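PDB 4ZXW: C-domain type II peptide synthetase from Streptomyces globisporus, which belongs to the condensation-domain family of peptide synthetases and has the two-lobed fold of the CoA-dependent acyltransferase clan. Local coordinates for residues Y46-A51 against A160-M165; R246-G251 against I393-L398; P292-G297 against S309-L314; F371-A376 against I414-S419. One frame throughout, in Å; residues are numbered along the deposited sequence.

Interaction 1: Y46-A51 against A160-M165. With GLC (alpha-D-glucopyranose), chain C.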
# COMPACT_ATOMS: atom_id res chain seq x y z
N TYR A 46 6.28 9.31 5.47
CA TYR A 46 5.97 8.40 4.37
C TYR A 46 6.45 7.00 4.80
O TYR A 46 7.52 6.52 4.42
CB TYR A 46 6.61 8.85 3.05
CG TYR A 46 6.23 7.99 1.87
CD1 TYR A 46 4.93 8.02 1.36
CD2 TYR A 46 7.15 7.16 1.25
CE1 TYR A 46 4.56 7.24 0.30
CE2 TYR A 46 6.76 6.36 0.12
CZ TYR A 46 5.47 6.41 -0.34
OH TYR A 46 5.03 5.63 -1.42
N HIS A 47 5.64 6.36 5.62
CA HIS A 47 6.02 5.05 6.15
C HIS A 47 4.85 4.08 6.01
O HIS A 47 3.74 4.48 5.65
CB HIS A 47 6.48 5.14 7.62
CG HIS A 47 5.66 6.07 8.47
ND1 HIS A 47 4.29 6.02 8.53
CD2 HIS A 47 6.03 7.07 9.32
CE1 HIS A 47 3.84 6.95 9.36
NE2 HIS A 47 4.88 7.60 9.85
N ILE A 48 5.12 2.81 6.31
CA ILE A 48 4.13 1.75 6.21
C ILE A 48 4.26 0.97 7.53
O ILE A 48 5.38 0.79 8.03
CB ILE A 48 4.36 0.89 4.96
CG1 ILE A 48 3.34 -0.24 4.88
CG2 ILE A 48 5.79 0.32 4.96
CD1 ILE A 48 3.36 -0.99 3.56
N VAL A 49 3.13 0.57 8.11
CA VAL A 49 3.11 -0.26 9.32
C VAL A 49 2.55 -1.66 9.06
O VAL A 49 1.76 -1.88 8.14
CB VAL A 49 2.30 0.41 10.46
CG1 VAL A 49 2.84 1.76 10.74
CG2 VAL A 49 0.84 0.53 10.07
N GLY A 50 2.97 -2.60 9.89
CA GLY A 50 2.39 -3.92 9.99
C GLY A 50 2.27 -4.29 11.46
O GLY A 50 3.19 -4.04 12.27
N ALA A 51 1.12 -4.83 11.82
CA ALA A 51 0.84 -5.27 13.18
C ALA A 51 0.47 -6.76 13.19
O ALA A 51 -0.36 -7.22 12.38
CB ALA A 51 -0.26 -4.45 13.77
N ALA A 160 10.20 -0.26 1.88
CA ALA A 160 9.35 -1.43 2.03
C ALA A 160 7.94 -1.19 1.54
O ALA A 160 7.35 -0.14 1.83
CB ALA A 160 9.32 -1.86 3.50
N ASP A 161 7.39 -2.16 0.79
CA ASP A 161 5.96 -2.23 0.49
C ASP A 161 5.31 -3.30 1.39
O ASP A 161 5.96 -3.87 2.27
CB ASP A 161 5.70 -2.51 -1.01
CG ASP A 161 6.39 -3.79 -1.52
OD1 ASP A 161 6.58 -4.75 -0.73
OD2 ASP A 161 6.74 -3.85 -2.73
N ALA A 162 4.02 -3.56 1.19
CA ALA A 162 3.27 -4.43 2.10
C ALA A 162 3.82 -5.84 2.08
O ALA A 162 3.96 -6.49 3.10
CB ALA A 162 1.83 -4.45 1.72
N TRP A 163 4.14 -6.30 0.89
CA TRP A 163 4.70 -7.61 0.72
C TRP A 163 5.99 -7.68 1.55
O TRP A 163 6.22 -8.65 2.27
CB TRP A 163 4.97 -7.91 -0.78
CG TRP A 163 5.47 -9.29 -1.02
CD1 TRP A 163 6.73 -9.77 -0.79
CD2 TRP A 163 4.70 -10.39 -1.51
NE1 TRP A 163 6.80 -11.10 -1.12
CE2 TRP A 163 5.57 -11.50 -1.57
CE3 TRP A 163 3.36 -10.54 -1.91
CZ2 TRP A 163 5.14 -12.75 -2.00
CZ3 TRP A 163 2.94 -11.78 -2.35
CH2 TRP A 163 3.82 -12.87 -2.39
N ALA A 164 6.82 -6.64 1.45
CA ALA A 164 8.09 -6.64 2.17
C ALA A 164 7.89 -6.68 3.70
O ALA A 164 8.73 -7.21 4.41
CB ALA A 164 8.94 -5.40 1.80
N MET A 165 6.80 -6.10 4.20
CA MET A 165 6.55 -6.14 5.64
C MET A 165 6.30 -7.58 6.09
O MET A 165 6.73 -7.95 7.18
CB MET A 165 5.37 -5.25 6.04
CG MET A 165 5.58 -3.78 5.72
SD MET A 165 7.07 -3.09 6.51
CE MET A 165 6.41 -2.80 8.17
C1 GLC C . -1.89 -1.03 5.40
C2 GLC C . -0.61 -0.47 6.02
C3 GLC C . -0.62 1.05 6.13
C4 GLC C . -0.95 1.64 4.77
C5 GLC C . -2.26 1.04 4.23
C6 GLC C . -2.54 1.62 2.83
O2 GLC C . -0.46 -1.00 7.32
O3 GLC C . 0.70 1.46 6.52
O4 GLC C . -1.06 3.06 4.90
O5 GLC C . -2.19 -0.40 4.16
O6 GLC C . -1.55 1.12 1.93

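Interaction 2: R246-G251 against I393-L398. With FRU (beta-D-fructofuranose), chain B.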
# COMPACT_ATOMS: atom_id res chain seq x y z
N ARG A 246 -10.97 4.40 8.16
CA ARG A 246 -10.77 2.97 8.05
C ARG A 246 -12.13 2.33 8.10
O ARG A 246 -13.04 2.88 8.70
CB ARG A 246 -9.85 2.49 9.17
CG ARG A 246 -8.49 3.21 9.10
CD ARG A 246 -7.36 2.37 9.61
NE ARG A 246 -6.07 2.96 9.25
CZ ARG A 246 -5.39 3.81 10.00
NH1 ARG A 246 -5.85 4.19 11.18
NH2 ARG A 246 -4.24 4.30 9.58
N PHE A 247 -12.28 1.21 7.43
CA PHE A 247 -13.55 0.50 7.41
C PHE A 247 -13.34 -0.97 7.12
O PHE A 247 -12.32 -1.36 6.57
CB PHE A 247 -14.50 1.07 6.38
CG PHE A 247 -13.96 1.06 4.98
CD1 PHE A 247 -13.11 2.07 4.55
CD2 PHE A 247 -14.26 0.04 4.11
CE1 PHE A 247 -12.60 2.07 3.25
CE2 PHE A 247 -13.75 0.03 2.83
CZ PHE A 247 -12.90 1.06 2.41
N ALA A 248 -14.32 -1.77 7.52
CA ALA A 248 -14.38 -3.17 7.14
C ALA A 248 -15.65 -3.36 6.33
O ALA A 248 -16.72 -2.85 6.69
CB ALA A 248 -14.37 -4.09 8.36
N VAL A 249 -15.52 -4.07 5.22
CA VAL A 249 -16.67 -4.42 4.44
C VAL A 249 -17.42 -5.47 5.26
O VAL A 249 -16.88 -6.53 5.57
CB VAL A 249 -16.25 -4.94 3.07
CG1 VAL A 249 -17.44 -5.36 2.26
CG2 VAL A 249 -15.53 -3.87 2.34
N ARG A 250 -18.65 -5.14 5.66
CA ARG A 250 -19.56 -6.10 6.29
C ARG A 250 -19.47 -7.51 5.66
O ARG A 250 -19.30 -7.63 4.46
CB ARG A 250 -21.00 -5.60 6.19
CG ARG A 250 -21.29 -4.33 6.97
CD ARG A 250 -22.78 -3.98 6.92
NE ARG A 250 -23.59 -5.06 6.34
CZ ARG A 250 -24.10 -5.07 5.11
NH1 ARG A 250 -24.82 -6.11 4.70
NH2 ARG A 250 -23.90 -4.05 4.28
N GLY A 251 -19.63 -8.56 6.47
CA GLY A 251 -19.53 -9.92 5.98
C GLY A 251 -20.52 -10.33 4.89
O GLY A 251 -20.13 -10.94 3.89
N ILE A 393 -2.70 -8.42 11.58
CA ILE A 393 -3.88 -7.64 11.86
C ILE A 393 -4.21 -6.81 10.62
O ILE A 393 -3.42 -5.95 10.24
CB ILE A 393 -3.68 -6.77 13.09
CG1 ILE A 393 -3.56 -7.64 14.33
CG2 ILE A 393 -4.84 -5.81 13.30
CD1 ILE A 393 -3.02 -6.90 15.54
N TRP A 394 -5.34 -7.10 9.96
CA TRP A 394 -5.75 -6.33 8.78
C TRP A 394 -6.85 -5.35 9.08
O TRP A 394 -6.82 -4.21 8.60
CB TRP A 394 -6.23 -7.24 7.65
CG TRP A 394 -5.12 -7.91 6.96
CD1 TRP A 394 -4.82 -9.24 7.00
CD2 TRP A 394 -4.14 -7.29 6.12
NE1 TRP A 394 -3.70 -9.49 6.24
CE2 TRP A 394 -3.26 -8.32 5.69
CE3 TRP A 394 -3.91 -5.97 5.69
CZ2 TRP A 394 -2.17 -8.07 4.86
CZ3 TRP A 394 -2.82 -5.72 4.85
CH2 TRP A 394 -1.96 -6.77 4.45
N GLU A 395 -7.83 -5.81 9.85
CA GLU A 395 -9.01 -5.02 10.15
C GLU A 395 -8.67 -4.01 11.23
O GLU A 395 -8.45 -4.39 12.37
CB GLU A 395 -10.14 -5.93 10.62
CG GLU A 395 -11.42 -5.81 9.82
CD GLU A 395 -12.49 -6.77 10.33
OE1 GLU A 395 -13.24 -7.34 9.50
OE2 GLU A 395 -12.56 -6.95 11.56
N ARG A 396 -8.56 -2.74 10.87
CA ARG A 396 -8.43 -1.68 11.85
C ARG A 396 -9.64 -0.85 11.68
O ARG A 396 -9.93 -0.40 10.58
CB ARG A 396 -7.18 -0.83 11.64
CG ARG A 396 -5.92 -1.61 11.67
CD ARG A 396 -4.80 -0.82 11.06
NE ARG A 396 -4.45 0.42 11.74
CZ ARG A 396 -3.57 1.29 11.24
NH1 ARG A 396 -3.00 1.06 10.05
NH2 ARG A 396 -3.26 2.40 11.91
N GLN A 397 -10.38 -0.63 12.75
CA GLN A 397 -11.56 0.16 12.55
C GLN A 397 -11.40 1.56 13.12
O GLN A 397 -12.22 2.43 12.87
CB GLN A 397 -12.75 -0.58 13.13
CG GLN A 397 -13.19 -1.68 12.13
CD GLN A 397 -14.17 -2.64 12.70
OE1 GLN A 397 -15.38 -2.43 12.60
NE2 GLN A 397 -13.67 -3.71 13.33
N LEU A 398 -10.28 1.79 13.78
CA LEU A 398 -10.01 3.10 14.34
C LEU A 398 -9.39 3.95 13.26
O LEU A 398 -8.32 3.64 12.73
CB LEU A 398 -9.10 2.98 15.53
CG LEU A 398 -9.17 4.06 16.59
CD1 LEU A 398 -10.49 3.98 17.28
CD2 LEU A 398 -8.04 3.82 17.56
C1 FRU B . -3.33 -2.64 7.77
C2 FRU B . -3.86 -1.72 6.66
C3 FRU B . -5.05 -0.86 7.04
C4 FRU B . -5.99 -0.70 5.82
C5 FRU B . -5.66 -2.00 5.09
C6 FRU B . -5.70 -1.76 3.58
O1 FRU B . -2.48 -1.96 8.69
O2 FRU B . -2.91 -0.71 6.31
O3 FRU B . -4.93 0.09 8.12
O4 FRU B . -7.38 -0.51 6.07
O5 FRU B . -4.35 -2.45 5.52
O6 FRU B . -4.72 -0.76 3.22

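Interaction 3: P292-G297 against S309-L314. With 4T7 ((1R)-1-(naphthalen-2-yl)ethane-1,2-diol), chain E.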
# COMPACT_ATOMS: atom_id res chain seq x y z
N PRO A 292 -5.56 5.24 -11.77
CA PRO A 292 -4.41 4.38 -11.52
C PRO A 292 -4.65 3.46 -10.34
O PRO A 292 -5.45 3.74 -9.44
CB PRO A 292 -3.29 5.37 -11.23
CG PRO A 292 -3.99 6.54 -10.63
CD PRO A 292 -5.35 6.61 -11.28
N THR A 293 -4.00 2.31 -10.40
CA THR A 293 -3.89 1.44 -9.26
C THR A 293 -2.39 1.31 -8.98
O THR A 293 -1.58 1.89 -9.69
CB THR A 293 -4.58 0.06 -9.50
OG1 THR A 293 -4.63 -0.71 -8.28
CG2 THR A 293 -3.85 -0.72 -10.55
N PHE A 294 -2.05 0.59 -7.92
CA PHE A 294 -0.71 0.09 -7.74
C PHE A 294 -0.70 -1.40 -7.94
O PHE A 294 -1.41 -2.10 -7.26
CB PHE A 294 -0.19 0.42 -6.34
CG PHE A 294 0.32 1.80 -6.21
CD1 PHE A 294 1.50 2.18 -6.84
CD2 PHE A 294 -0.38 2.73 -5.46
CE1 PHE A 294 2.00 3.48 -6.69
CE2 PHE A 294 0.11 4.04 -5.33
CZ PHE A 294 1.30 4.41 -5.94
N SER A 295 0.06 -1.89 -8.93
CA SER A 295 0.29 -3.31 -9.03
C SER A 295 1.34 -3.69 -8.00
O SER A 295 2.00 -2.81 -7.45
CB SER A 295 0.73 -3.71 -10.45
OG SER A 295 2.12 -3.49 -10.58
N GLY A 296 1.50 -4.99 -7.75
CA GLY A 296 2.40 -5.48 -6.72
C GLY A 296 3.84 -5.40 -7.19
O GLY A 296 4.77 -5.26 -6.39
N GLY A 297 4.02 -5.49 -8.51
CA GLY A 297 5.32 -5.22 -9.13
C GLY A 297 6.31 -6.34 -8.86
O GLY A 297 7.51 -6.19 -9.09
N SER A 309 10.51 -1.62 -1.99
CA SER A 309 9.19 -1.23 -2.42
C SER A 309 9.09 -1.42 -3.91
O SER A 309 9.70 -0.70 -4.66
CB SER A 309 8.87 0.20 -2.03
OG SER A 309 7.53 0.50 -2.38
N PHE A 310 8.30 -2.41 -4.31
CA PHE A 310 8.19 -2.85 -5.70
C PHE A 310 6.98 -2.33 -6.42
O PHE A 310 6.91 -2.43 -7.64
CB PHE A 310 8.12 -4.39 -5.78
CG PHE A 310 9.44 -5.08 -5.53
CD1 PHE A 310 10.04 -5.01 -4.27
CD2 PHE A 310 10.08 -5.78 -6.55
CE1 PHE A 310 11.25 -5.64 -4.04
CE2 PHE A 310 11.30 -6.41 -6.32
CZ PHE A 310 11.88 -6.33 -5.07
N ILE A 311 6.00 -1.82 -5.68
CA ILE A 311 4.70 -1.47 -6.26
C ILE A 311 4.83 -0.51 -7.46
O ILE A 311 5.77 0.27 -7.55
CB ILE A 311 3.79 -0.86 -5.23
CG1 ILE A 311 4.46 0.37 -4.60
CG2 ILE A 311 3.39 -1.93 -4.20
CD1 ILE A 311 3.53 1.16 -3.73
N ASN A 312 3.85 -0.57 -8.36
CA ASN A 312 3.97 0.18 -9.61
C ASN A 312 2.64 0.83 -9.96
O ASN A 312 1.60 0.19 -10.04
CB ASN A 312 4.45 -0.73 -10.74
CG ASN A 312 4.59 0.02 -12.09
OD1 ASN A 312 5.24 1.07 -12.19
ND2 ASN A 312 3.93 -0.50 -13.11
N PHE A 313 2.74 2.14 -10.17
CA PHE A 313 1.64 3.00 -10.56
C PHE A 313 1.19 2.56 -11.92
O PHE A 313 2.00 2.52 -12.83
CB PHE A 313 2.14 4.44 -10.59
CG PHE A 313 1.07 5.48 -10.51
CD1 PHE A 313 0.34 5.66 -9.36
CD2 PHE A 313 0.86 6.35 -11.57
CE1 PHE A 313 -0.62 6.66 -9.27
CE2 PHE A 313 -0.09 7.35 -11.49
CZ PHE A 313 -0.83 7.51 -10.33
N LEU A 314 -0.08 2.22 -12.07
CA LEU A 314 -0.57 1.57 -13.29
C LEU A 314 -1.90 2.17 -13.71
O LEU A 314 -2.92 1.93 -13.04
CB LEU A 314 -0.71 0.07 -13.06
CG LEU A 314 -1.17 -0.79 -14.22
CD1 LEU A 314 -0.17 -0.67 -15.32
CD2 LEU A 314 -1.29 -2.24 -13.76
CAI 4T7 E . -0.08 6.82 -2.90
CAM 4T7 E . -0.28 7.84 -3.84
CAG 4T7 E . -1.55 8.36 -4.06
CAD 4T7 E . -1.75 9.40 -4.97
CAC 4T7 E . -0.67 9.94 -5.67
CAF 4T7 E . 0.61 9.43 -5.45
CAL 4T7 E . 0.81 8.39 -4.52
CAH 4T7 E . 2.08 7.87 -4.28
CAE 4T7 E . 2.25 6.84 -3.37
CAK 4T7 E . 1.19 6.29 -2.64
CAN 4T7 E . 1.43 5.21 -1.69
OAB 4T7 E . 0.69 5.32 -0.45
CAJ 4T7 E . 1.11 3.83 -2.28
OAA 4T7 E . 1.36 2.78 -1.32

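Interaction 4: F371-A376 against I414-S419. With FRU (beta-D-fructofuranose), chain B.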
# COMPACT_ATOMS: atom_id res chain seq x y z
N PHE A 371 -6.87 3.70 -6.66
CA PHE A 371 -7.66 2.64 -6.06
C PHE A 371 -6.86 1.34 -6.15
O PHE A 371 -6.54 0.89 -7.24
CB PHE A 371 -9.02 2.54 -6.77
CG PHE A 371 -10.00 1.67 -6.06
CD1 PHE A 371 -9.89 0.30 -6.13
CD2 PHE A 371 -11.05 2.22 -5.36
CE1 PHE A 371 -10.83 -0.52 -5.50
CE2 PHE A 371 -11.97 1.43 -4.73
CZ PHE A 371 -11.86 0.05 -4.80
N GLN A 372 -6.51 0.78 -4.99
CA GLN A 372 -5.63 -0.40 -4.95
C GLN A 372 -6.12 -1.53 -4.08
O GLN A 372 -6.85 -1.36 -3.11
CB GLN A 372 -4.21 -0.04 -4.46
CG GLN A 372 -4.11 0.21 -2.97
CD GLN A 372 -2.67 0.46 -2.47
OE1 GLN A 372 -1.73 0.64 -3.25
NE2 GLN A 372 -2.52 0.45 -1.15
N ALA A 373 -5.65 -2.71 -4.42
CA ALA A 373 -5.71 -3.84 -3.53
C ALA A 373 -4.30 -4.10 -3.04
O ALA A 373 -3.35 -4.13 -3.83
CB ALA A 373 -6.27 -5.05 -4.23
N VAL A 374 -4.17 -4.27 -1.73
CA VAL A 374 -2.90 -4.61 -1.10
C VAL A 374 -2.39 -5.96 -1.56
O VAL A 374 -3.11 -6.95 -1.47
CB VAL A 374 -3.04 -4.60 0.41
CG1 VAL A 374 -1.69 -4.98 1.07
CG2 VAL A 374 -3.55 -3.25 0.85
N HIS A 375 -1.15 -5.98 -2.04
CA HIS A 375 -0.48 -7.21 -2.48
C HIS A 375 0.42 -7.75 -1.37
O HIS A 375 1.47 -7.16 -1.05
CB HIS A 375 0.34 -6.93 -3.75
CG HIS A 375 1.01 -8.13 -4.32
ND1 HIS A 375 0.32 -9.11 -5.03
CD2 HIS A 375 2.31 -8.51 -4.33
CE1 HIS A 375 1.17 -10.03 -5.43
NE2 HIS A 375 2.39 -9.69 -5.03
N ALA A 376 0.00 -8.88 -0.79
CA ALA A 376 0.62 -9.47 0.38
C ALA A 376 0.53 -10.99 0.26
O ALA A 376 -0.39 -11.50 -0.35
CB ALA A 376 -0.06 -9.01 1.64
N ILE A 414 -7.72 -1.51 -0.30
CA ILE A 414 -8.45 -2.65 0.24
C ILE A 414 -7.51 -3.83 0.38
O ILE A 414 -6.72 -4.09 -0.53
CB ILE A 414 -9.62 -3.07 -0.68
CG1 ILE A 414 -10.53 -1.88 -0.96
CG2 ILE A 414 -10.42 -4.18 -0.01
CD1 ILE A 414 -11.05 -1.23 0.27
N HIS A 415 -7.61 -4.57 1.48
CA HIS A 415 -6.96 -5.87 1.56
C HIS A 415 -8.08 -6.88 1.53
O HIS A 415 -9.01 -6.82 2.33
CB HIS A 415 -6.10 -6.09 2.81
CG HIS A 415 -5.58 -7.49 2.92
ND1 HIS A 415 -6.20 -8.45 3.69
CD2 HIS A 415 -4.56 -8.11 2.27
CE1 HIS A 415 -5.55 -9.60 3.54
NE2 HIS A 415 -4.57 -9.42 2.67
N ILE A 416 -7.98 -7.82 0.60
CA ILE A 416 -8.98 -8.86 0.46
C ILE A 416 -8.40 -10.17 0.95
O ILE A 416 -7.51 -10.74 0.33
CB ILE A 416 -9.47 -8.99 -0.99
CG1 ILE A 416 -10.00 -7.65 -1.50
CG2 ILE A 416 -10.58 -10.01 -1.07
CD1 ILE A 416 -9.75 -7.41 -2.95
N ASP A 417 -8.93 -10.65 2.07
CA ASP A 417 -8.51 -11.92 2.67
C ASP A 417 -9.03 -13.11 1.85
O ASP A 417 -10.03 -12.99 1.15
CB ASP A 417 -9.04 -11.99 4.09
CG ASP A 417 -8.02 -12.50 5.06
OD1 ASP A 417 -8.08 -13.69 5.40
OD2 ASP A 417 -7.15 -11.70 5.50
N PRO A 418 -8.35 -14.28 1.94
CA PRO A 418 -8.88 -15.48 1.28
C PRO A 418 -10.23 -15.88 1.85
O PRO A 418 -11.17 -16.22 1.13
CB PRO A 418 -7.83 -16.56 1.59
CG PRO A 418 -6.59 -15.81 1.99
CD PRO A 418 -7.10 -14.57 2.66
N SER A 419 -10.31 -15.81 3.17
CA SER A 419 -11.57 -15.97 3.89
C SER A 419 -12.71 -15.14 3.28
O SER A 419 -13.87 -15.44 3.50
CB SER A 419 -11.37 -15.58 5.36
OG SER A 419 -10.80 -14.28 5.47
C1 FRU B . -3.33 -2.64 7.77
C2 FRU B . -3.86 -1.72 6.66
C3 FRU B . -5.05 -0.86 7.04
C4 FRU B . -5.99 -0.70 5.82
C5 FRU B . -5.66 -2.00 5.09
C6 FRU B . -5.70 -1.76 3.58
O1 FRU B . -2.48 -1.96 8.69
O2 FRU B . -2.91 -0.71 6.31
O3 FRU B . -4.93 0.09 8.12
O4 FRU B . -7.38 -0.51 6.07
O5 FRU B . -4.35 -2.45 5.52
O6 FRU B . -4.72 -0.76 3.22
O HOH W 1 -5.74 -7.67 -1.15

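Interaction 1: Y46-A51 against A160-M165
Ile48 CD1 rests over one face of the flat peptide that joins Asp161 to Ala162, 3.6 Å from Ala162 N and nearly straight above the peptide plane. Beside this contact, the N-H and carbonyl of Val49 are taken by glucose: Val49 N donates to GLC O3 at 3.0 Å with an angle of 168°. GLC O2 also donates to Val49 O, though its length of 2.5 Å is short and should be read with reserve.

The contact proper is apolar. With CG1 of Ile48 anti to the backbone N (chi1 179°) and the chain extended, CD1 comes to the helix start while CG2 turns toward Ala160 O, 3.5 Å away. Met165 slides past Ile48 in the opposing direction, its SD 4.0 Å from Ile48 CG2. Bends at chi2 and chi3 fold its CE back under the strand, 3.7 Å from Ile48 O and 3.9 Å from Gly50 N, where the residue lacks a side chain.

Asp161 N-caps the helix. Its OD1 accepts from Ala164 N at 2.9 Å, nearly along the C-O axis, and also pairs with Arg298, while OD2 accepts from Phe310 N; both carboxylate oxygens are thus held. Its spacing from His157 fits the HHxxxDG motif of condensation domains, with Ala162 in the glycine position.

Helix 162-179 starts against the middle of the six-stranded sheet, where Met165 also touches strand 148-156, the neighbour of strand 47-55, and where helix 110-126 packs on His47 and Val49.

Interaction 2: R246-G251 against I393-L398
The guanidinium groups of Arg246 and Arg396 lie flat on one another, centres 3.3 Å apart and planes at 22°. Arg396 NH2 sits over one face of the Arg246 group, displaced toward its rim. Two cations this close are probably stabilised by the anion they share: Glu125 OE1 forms salt bridges with NH2 of both, and Asn122 also accepts from Arg396 NH2. A bend in the Arg396 chain at chi3 (63°) brings its planar end beneath that of Arg246, whose chain is extended from CG to NE.

One hydrogen bond ties the side chain to the opposite backbone. Arg246 NH1 donates to Leu398 O at 3.0 Å with an angle of 158°; the oxygen lies almost in the guanidinium plane and the donor in the carbonyl plane, so the bond helps fix the rotation of the group, together with Glu125 and Gln400 at NH2.

Sugar contacts are looser. Arg396 NH1 makes a weak, strongly bent bond to FRU O3 at 2.9 Å and a second weak one to FRU O1. FRU O5 meets the Trp394 ring at its edge, 3.6 Å from CE3.

At the other end, Ala248 CB lies 3.7 Å from Glu395 CG.

The segments do not pair as strands. Strand 242-249 is an edge strand of the five-stranded sheet and bonds through Phe247 and Val249 to strand 422-429, whereas 393-398 follows strand 388-392 of the six-stranded sheet and is gripped by helix 110-126, where Glu118 accepts from Gln397 N and Leu398 N.

Interaction 3: P292-G297 against S309-L314
Phe310 approaches the turn at the end of the other segment: its CB is 3.5 Å from Gly296 O, and Gly297 O lies at the edge of its ring. A nearly straight CA-H...O contact from Gly297 to Phe310 O accompanies this approach; Gly297, having no side chain, lets its CA come close to that oxygen, and its positive phi is a separate feature.

Ile311 next sends CD1 over a face of the Phe294 ring, 4.1 Å from its centroid and 20° off the normal. Its CG1 stands between the backbone N and carbonyl carbon (chi1 56°), which lifts CD1 onto that ring and to 3.6 Å from 4T7 OAA.

Asn312 pairs with Ser295 through two backbone bonds, Ser295 N to Asn312 O at 2.8 Å and Asn312 N to Ser295 O. Their side chains share a face of the ribbon and converge on Glu344, which accepts from Ser295 OG and Asn312 ND2.

On the other face, Phe313 turns its edge to the face of Phe294 in an offset edge-to-face pair, centroids 5.6 Å apart and planes at 62°. Pro292 CB covers one face of Phe313, 3.7 Å from the centroid.

Leu314 closes the run with Thr293, donating from N to Thr293 O at 2.8 Å and accepting from Thr293 N.

This is a two-stranded antiparallel ribbon; Phe294 and Ile311, on its aromatic face, line the pocket of the naphthyl diol, whose CAJ lies 3.2 Å from Phe294 CE2, with Phe313 backing Phe294.

Interaction 4: F371-A376 against I414-S419
Ile414 O accepts from Val374 N of the neighbouring strand at 2.8 Å with an angle of 163°, and Ala373 CA adds a weaker CA-H...O approach at 3.2 Å. The N-H of the same Ile414 donates to Gln372 O, two residues before Val374, with Ile414 N to Gln372 O at 2.9 Å. Ile414 thus offers both its N-H and its carbonyl to residues flanking Ala373, the signature of a parallel bridge.

Beyond Val374 the strands part, and a water takes over the pairing: it donates to Val374 O at 2.7 Å and accepts from Ile416 N at 2.8 Å, standing in for a direct backbone bond.

The two strands, 366-373 and 410-416, are neighbours within the five-stranded sheet, their local axes 28° apart. The chain joining them runs out through strands 383-385 and 388-392 of the six-stranded sheet before returning, so this parallel pair brackets a crossing between the two lobes of the condensation fold.

Side chains meet loosely on the face of Ala373 and Ile414. Ala373 CB is 4.4 Å from Ile416 CD1, and Phe371 CZ only just reaches Ile414 CG1; helix 268-284 packs over Phe371, Ala373 and Ile414. Elsewhere, Val374 CB abuts His415 CB. With Val374 CG1 anti to the backbone N (chi1 179°), CG2 is left beside that N, 3.6 Å from both Ile414 O and FRU O6. Gln372 NE2 is bonded to Ser413 OG, and the same side chain touches glucose.

Overall arrangement
The four contacts surround the bound sugars and the naphthyl diol, where the two main sheets face each other. Glucose adjoins interactions 1 and 4, fructose interactions 2 and 4, and the diol interaction 3, Tyr46 of interaction 1 and Gln372 of interaction 4. Interactions 1 and 2 are stitched by Ala51 O and Ile393 N, 2.7 Å apart. Interaction 4 lies between others: Thr293 OG1 of interaction 3 is 2.7 Å from Phe371 O, Trp394 of interaction 2 stacks on His415, with NE1 to CE1 at 3.3 Å, and Trp163 of interaction 1 packs against His375, with CE3 to CD2 also at 3.3 Å. Interactions 2 and 3 do not touch, their centres about 23 Å apart.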